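Local atomic coordinates of putative hydrolase (Bacteroides ovatus, PDB entry 4HBS), a protein that has a five-bladed beta-propeller fold and is a putative hydrolase, probably related to glycoside hydrolases, of unknown substrate. Residues Tyr239-Val248 and Glu284-Cys295. Sequence-based numbering, arbitrary orientation.
Sequences YTTSNYKVAV and ENSTIIPLESAC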
# COMPACT_ATOMS: atom_id res chain seq x y z
N TYR A 239 7.51 0.25 -10.53
CA TYR A 239 8.72 0.29 -9.70
C TYR A 239 8.84 -0.92 -8.80
O TYR A 239 7.86 -1.63 -8.54
CB TYR A 239 8.73 1.54 -8.79
CG TYR A 239 8.54 2.82 -9.55
CD1 TYR A 239 7.27 3.26 -9.90
CD2 TYR A 239 9.63 3.56 -10.00
CE1 TYR A 239 7.08 4.39 -10.68
CE2 TYR A 239 9.45 4.70 -10.77
CZ TYR A 239 8.17 5.12 -11.11
OH TYR A 239 7.97 6.24 -11.88
N THR A 240 10.06 -1.12 -8.28
CA THR A 240 10.37 -2.18 -7.32
C THR A 240 11.65 -1.84 -6.63
O THR A 240 12.37 -0.94 -7.08
CB THR A 240 10.45 -3.57 -7.99
OG1 THR A 240 10.31 -4.59 -6.98
CG2 THR A 240 11.74 -3.77 -8.83
N THR A 241 11.95 -2.55 -5.54
CA THR A 241 13.20 -2.44 -4.83
C THR A 241 13.76 -3.82 -4.61
O THR A 241 13.02 -4.80 -4.59
CB THR A 241 13.09 -1.68 -3.50
OG1 THR A 241 12.02 -2.21 -2.71
CG2 THR A 241 12.93 -0.19 -3.69
N SER A 242 15.09 -3.88 -4.51
CA SER A 242 15.86 -5.08 -4.22
C SER A 242 17.06 -4.61 -3.39
O SER A 242 17.86 -3.84 -3.91
CB SER A 242 16.29 -5.77 -5.52
OG SER A 242 16.82 -7.07 -5.27
N ASN A 243 17.12 -4.98 -2.09
CA ASN A 243 18.18 -4.51 -1.18
C ASN A 243 18.23 -2.96 -1.15
O ASN A 243 19.29 -2.35 -1.29
CB ASN A 243 19.55 -5.10 -1.52
CG ASN A 243 19.69 -6.50 -1.03
OD1 ASN A 243 20.33 -6.75 0.00
ND2 ASN A 243 19.09 -7.45 -1.74
N TYR A 244 17.03 -2.36 -1.01
CA TYR A 244 16.79 -0.92 -0.92
C TYR A 244 17.30 -0.11 -2.14
O TYR A 244 17.51 1.10 -2.02
CB TYR A 244 17.36 -0.38 0.39
CG TYR A 244 16.83 -1.10 1.60
CD1 TYR A 244 15.57 -0.81 2.11
CD2 TYR A 244 17.57 -2.11 2.21
CE1 TYR A 244 15.06 -1.50 3.21
CE2 TYR A 244 17.07 -2.80 3.32
CZ TYR A 244 15.80 -2.52 3.80
OH TYR A 244 15.30 -3.17 4.91
N LYS A 245 17.42 -0.75 -3.33
CA LYS A 245 17.81 -0.09 -4.58
C LYS A 245 16.56 -0.05 -5.41
O LYS A 245 15.92 -1.09 -5.53
CB LYS A 245 18.94 -0.84 -5.28
CG LYS A 245 20.29 -0.52 -4.66
CD LYS A 245 21.28 -1.67 -4.71
CE LYS A 245 22.33 -1.55 -3.63
NZ LYS A 245 21.86 -2.12 -2.32
N VAL A 246 16.16 1.13 -5.93
CA VAL A 246 14.91 1.31 -6.68
C VAL A 246 15.13 1.14 -8.16
O VAL A 246 15.83 1.94 -8.76
CB VAL A 246 14.27 2.69 -6.41
CG1 VAL A 246 12.94 2.83 -7.13
CG2 VAL A 246 14.11 2.95 -4.92
N ALA A 247 14.50 0.11 -8.77
CA ALA A 247 14.57 -0.14 -10.22
C ALA A 247 13.20 0.16 -10.84
O ALA A 247 12.20 0.13 -10.14
CB ALA A 247 14.96 -1.59 -10.47
N VAL A 248 13.16 0.45 -12.13
CA VAL A 248 11.91 0.80 -12.82
C VAL A 248 11.75 0.04 -14.17
O VAL A 248 12.73 -0.25 -14.87
CB VAL A 248 11.83 2.34 -13.03
CG1 VAL A 248 12.94 2.84 -13.95
CG2 VAL A 248 10.45 2.76 -13.56
N GLU A 284 19.75 -4.19 -9.45
CA GLU A 284 20.36 -3.43 -8.35
C GLU A 284 21.44 -2.44 -8.86
O GLU A 284 21.56 -1.34 -8.30
CB GLU A 284 20.95 -4.38 -7.31
CG GLU A 284 19.87 -5.10 -6.52
CD GLU A 284 20.36 -5.98 -5.40
OE1 GLU A 284 21.36 -5.60 -4.73
OE2 GLU A 284 19.71 -7.01 -5.13
N ASN A 285 22.18 -2.79 -9.94
CA ASN A 285 23.16 -1.88 -10.55
C ASN A 285 22.46 -0.69 -11.26
O ASN A 285 23.09 0.34 -11.49
CB ASN A 285 24.06 -2.61 -11.59
CG ASN A 285 24.90 -3.72 -11.01
OD1 ASN A 285 25.38 -3.65 -9.87
ND2 ASN A 285 25.13 -4.77 -11.80
N SER A 286 21.16 -0.87 -11.61
CA SER A 286 20.30 0.10 -12.29
C SER A 286 19.40 0.89 -11.32
O SER A 286 18.27 1.23 -11.67
CB SER A 286 19.41 -0.65 -13.28
OG SER A 286 20.15 -1.66 -13.95
N THR A 287 19.88 1.17 -10.08
CA THR A 287 19.11 1.94 -9.10
C THR A 287 18.79 3.34 -9.67
O THR A 287 19.68 3.96 -10.26
CB THR A 287 19.85 2.02 -7.75
OG1 THR A 287 18.98 2.62 -6.80
CG2 THR A 287 21.16 2.81 -7.80
N ILE A 288 17.53 3.83 -9.53
CA ILE A 288 17.16 5.15 -10.05
C ILE A 288 17.18 6.22 -8.93
O ILE A 288 16.86 7.37 -9.22
CB ILE A 288 15.82 5.14 -10.85
CG1 ILE A 288 14.58 4.85 -9.98
CG2 ILE A 288 15.92 4.16 -12.02
CD1 ILE A 288 13.31 5.26 -10.60
N ILE A 289 17.62 5.88 -7.71
CA ILE A 289 17.81 6.83 -6.58
C ILE A 289 19.33 6.94 -6.39
O ILE A 289 20.06 6.18 -7.03
CB ILE A 289 17.06 6.35 -5.29
CG1 ILE A 289 17.44 4.90 -4.89
CG2 ILE A 289 15.58 6.47 -5.50
CD1 ILE A 289 17.09 4.53 -3.50
N PRO A 290 19.88 7.84 -5.53
CA PRO A 290 21.35 7.88 -5.38
C PRO A 290 21.92 6.58 -4.81
O PRO A 290 21.20 5.80 -4.17
CB PRO A 290 21.58 9.07 -4.45
CG PRO A 290 20.31 9.86 -4.50
CD PRO A 290 19.23 8.86 -4.69
N LEU A 291 23.22 6.33 -5.04
CA LEU A 291 23.90 5.10 -4.57
C LEU A 291 24.14 5.13 -3.04
O LEU A 291 24.32 4.09 -2.40
CB LEU A 291 25.24 4.90 -5.32
CG LEU A 291 25.13 4.31 -6.73
CD1 LEU A 291 24.30 5.19 -7.66
CD2 LEU A 291 26.52 4.08 -7.33
N GLU A 292 24.08 6.34 -2.48
CA GLU A 292 24.28 6.64 -1.06
C GLU A 292 22.90 6.70 -0.32
O GLU A 292 22.86 7.01 0.87
CB GLU A 292 25.09 7.97 -0.89
CG GLU A 292 24.87 9.01 -1.99
CD GLU A 292 25.36 10.42 -1.72
OE1 GLU A 292 26.10 10.63 -0.73
OE2 GLU A 292 25.01 11.32 -2.53
N SER A 293 21.80 6.36 -1.03
CA SER A 293 20.45 6.36 -0.49
C SER A 293 19.87 4.99 -0.55
O SER A 293 20.24 4.18 -1.40
CB SER A 293 19.55 7.30 -1.28
OG SER A 293 19.96 8.64 -1.12
N ALA A 294 18.93 4.74 0.34
CA ALA A 294 18.22 3.48 0.46
C ALA A 294 16.80 3.78 0.80
O ALA A 294 16.55 4.73 1.54
CB ALA A 294 18.86 2.64 1.54
N CYS A 295 15.85 3.07 0.21
CA CYS A 295 14.45 3.29 0.52
C CYS A 295 13.62 2.06 0.11
O CYS A 295 14.08 1.26 -0.70
CB CYS A 295 13.94 4.57 -0.14
SG CYS A 295 12.75 4.33 -1.48
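Val246 is a bump set against Ile288, Ile289 and Cys295. Its CG2 enters a hollow between two branches of Ile289, 3.7 Å from CD1 and 3.9 Å from CG2, with Cys295 SG a third neighbour; Met309 of strand 306-312 packs against Val246, Ile289 and Cys295. With CG1 of Val246 anti to the backbone N (chi1 -177°), that methyl is turned to Ile288 CG1 and CG2 to Ile289. Ile288 is the reciprocal bump: its CD1 reaches the edge of the Tyr239 ring in the ring plane, 3.9 Å from CE2, while its CG2 rests on Val248 CG1. Alongside this packing, Ile288 N donates to Val246 O at 2.7 Å, with a C=O...donor angle of 167°. A weak bond from Val246 N to Thr287 OG1 lies next to it. Strands 236-242 and 245-251 form a beta hairpin within one antiparallel blade of the five-bladed propeller, and the loop from helix 280-285 runs past it towards strand 298-303 of the following blade. At the hairpin's type I' turn, Tyr244 CB abuts Ala294 CB at 3.6 Å, and its ring meets Trp315 edge-to-face. Glu284 runs alongside the turn, its CG 3.5 Å from Ser242 O; Ser242 OG donates to the anti side of OE2 (2.9 Å), 34° out of the carboxylate plane. An alanine in place of Glu284 would probably leave Ser242 OG without this acceptor and open a gap beside the turn. Lys245 CD lies against Glu284 CB, while its chain, bent at chi2 and chi4, brings NZ back to hydrogen-bond Asn243 O in the carbonyl plane.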